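Long-range contact in penicillin binding protein 2X (Streptococcus thermophilus, PDB 5U47), which probably acts as a transpeptidase that cross-links peptidoglycan strands during septal cell wall synthesis and is the kind of enzyme beta-lactams inactivate: residues 502-507 and 530-535. The protein carries 1 engineered substitution. Residues are numbered along the deposited sequence; the frame is centred on the assembly and turned at random.
Engineered in segment 502-507: T503 (natural residue Ala).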
loop_
_atom_site.group_PDB
_atom_site.type_symbol
_atom_site.label_atom_id
_atom_site.label_comp_id
_atom_site.label_asym_id
_atom_site.label_seq_id
_atom_site.Cartn_x
_atom_site.Cartn_y
_atom_site.Cartn_z
ATOM N N VAL A 502 -3.821 22.658 13.901
ATOM C CA VAL A 502 -3.610 21.726 12.811
ATOM C C VAL A 502 -2.557 22.284 11.865
ATOM O O VAL A 502 -2.634 23.425 11.418
ATOM C CB VAL A 502 -4.904 21.459 12.022
ATOM C CG1 VAL A 502 -4.718 20.263 11.105
ATOM C CG2 VAL A 502 -6.088 21.197 12.964
ATOM N N THR A 503 -1.582 21.451 11.582
ATOM C CA THR A 503 -0.465 21.761 10.691
ATOM C C THR A 503 -0.912 21.383 9.279
ATOM O O THR A 503 -1.149 20.199 8.986
ATOM C CB THR A 503 0.766 20.963 11.180
ATOM O OG1 THR A 503 1.390 21.716 12.227
ATOM C CG2 THR A 503 1.784 20.663 10.079
ATOM N N VAL A 504 -1.057 22.375 8.400
ATOM C CA VAL A 504 -1.533 22.090 7.061
ATOM C C VAL A 504 -0.749 22.796 5.963
ATOM O O VAL A 504 -0.108 23.817 6.203
ATOM C CB VAL A 504 -3.007 22.505 6.940
ATOM C CG1 VAL A 504 -3.858 21.757 7.963
ATOM C CG2 VAL A 504 -3.157 24.015 7.158
ATOM N N LYS A 505 -0.803 22.228 4.761
ATOM C CA LYS A 505 -0.256 22.870 3.561
ATOM C C LYS A 505 -1.050 22.381 2.378
ATOM O O LYS A 505 -1.215 21.177 2.177
ATOM C CB LYS A 505 1.227 22.587 3.341
ATOM C CG LYS A 505 1.820 23.352 2.135
ATOM C CD LYS A 505 1.805 24.875 2.334
ATOM C CE LYS A 505 2.280 25.626 1.103
ATOM N NZ LYS A 505 1.213 25.771 0.072
ATOM N N SER A 506 -1.523 23.318 1.584
ATOM C CA SER A 506 -2.292 23.018 0.415
ATOM C C SER A 506 -1.377 23.000 -0.755
ATOM O O SER A 506 -0.260 23.539 -0.723
ATOM C CB SER A 506 -3.315 24.143 0.153
ATOM O OG SER A 506 -2.644 25.394 0.006
ATOM N N GLY A 507 -1.893 22.460 -1.835
ATOM C CA GLY A 507 -1.173 22.465 -3.056
ATOM C C GLY A 507 -2.049 22.502 -4.288
ATOM O O GLY A 507 -3.201 22.038 -4.303
ATOM N N VAL A 530 -3.744 18.448 -0.274
ATOM C CA VAL A 530 -3.498 18.985 1.049
ATOM C C VAL A 530 -2.860 17.924 1.939
ATOM O O VAL A 530 -3.160 16.716 1.809
ATOM C CB VAL A 530 -4.811 19.507 1.706
ATOM C CG1 VAL A 530 -5.800 18.385 2.004
ATOM C CG2 VAL A 530 -4.517 20.271 2.977
ATOM N N VAL A 531 -1.946 18.368 2.798
ATOM C CA VAL A 531 -1.394 17.512 3.834
ATOM C C VAL A 531 -1.790 18.162 5.145
ATOM O O VAL A 531 -1.785 19.403 5.240
ATOM C CB VAL A 531 0.123 17.337 3.761
ATOM C CG1 VAL A 531 0.869 18.673 3.865
ATOM C CG2 VAL A 531 0.577 16.362 4.838
ATOM N N ALA A 532 -2.184 17.341 6.119
ATOM C CA ALA A 532 -2.599 17.810 7.433
ATOM C C ALA A 532 -2.021 16.885 8.505
ATOM O O ALA A 532 -1.941 15.660 8.308
ATOM C CB ALA A 532 -4.115 17.843 7.517
ATOM N N MET A 533 -1.588 17.489 9.610
ATOM C CA MET A 533 -1.004 16.788 10.736
ATOM C C MET A 533 -1.625 17.326 12.014
ATOM O O MET A 533 -1.715 18.530 12.217
ATOM C CB MET A 533 0.522 16.967 10.771
ATOM C CG MET A 533 1.213 16.515 9.493
ATOM S SD MET A 533 2.969 16.825 9.541
ATOM C CE MET A 533 3.504 16.497 7.865
ATOM N N VAL A 534 -2.063 16.421 12.873
ATOM C CA VAL A 534 -2.733 16.810 14.084
ATOM C C VAL A 534 -2.342 15.861 15.211
ATOM O O VAL A 534 -2.105 14.667 14.949
ATOM C CB VAL A 534 -4.270 16.801 13.857
ATOM C CG1 VAL A 534 -4.787 15.391 13.627
ATOM C CG2 VAL A 534 -5.013 17.449 15.012
ATOM N N PRO A 535 -2.122 16.371 16.426
ATOM C CA PRO A 535 -2.083 17.799 16.754
ATOM C C PRO A 535 -0.780 18.351 16.186
ATOM O O PRO A 535 0.125 17.584 15.879
ATOM C CB PRO A 535 -2.069 17.836 18.283
ATOM C CG PRO A 535 -2.243 16.440 18.745
ATOM C CD PRO A 535 -1.976 15.513 17.607
#
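T503, an engineered residue (Ala in the natural protein), has OG1 at chi1 -84°, which sets CG2 anti to the backbone N and against M533. M533 meets it mainly with CB, 4.0 Å from T503 CG2, while its extended chain runs on away from this strand and SD only skirts the methyl; the two side chains cross at a slant. T503 OG1 turns to S536 OG and R470 O instead. On the same face K505 CB rests 4.0 Å from V531 CG1, and M473 of helix 463-478 and F423 of helix 416-427 help to cover this side. The other face carries V504 CG1, 3.9 Å from A532 CB, while V530 CG2 sits 3.5 Å from K505 O; V562 of helix 558-572 packs on V530 and A532. Two pairs of backbone bonds lock the antiparallel strands together: T503 and M533 exchange N-H and C=O, the M533 N to T503 O bond being 2.8 Å long, and K505 and V531 do the same, the V531 N to K505 O bond being nearly straight at 166°. Between them A532 CA lies 3.2 Å from T503 O, a CA-H...O contact. Bends at chi2 and chi4 curl the lysine chain back, so that K505 NZ donates to S506 O (2.8 Å) and also bonds S354 OG. Strand 503-510 edges the five-stranded antiparallel sheet, next to strand 526-534, and K505-S506-G507 fits the K(T/S)G motif that lines the active site of penicillin-binding transpeptidases, consistent with S295 touching the lysine and S354 bonding it.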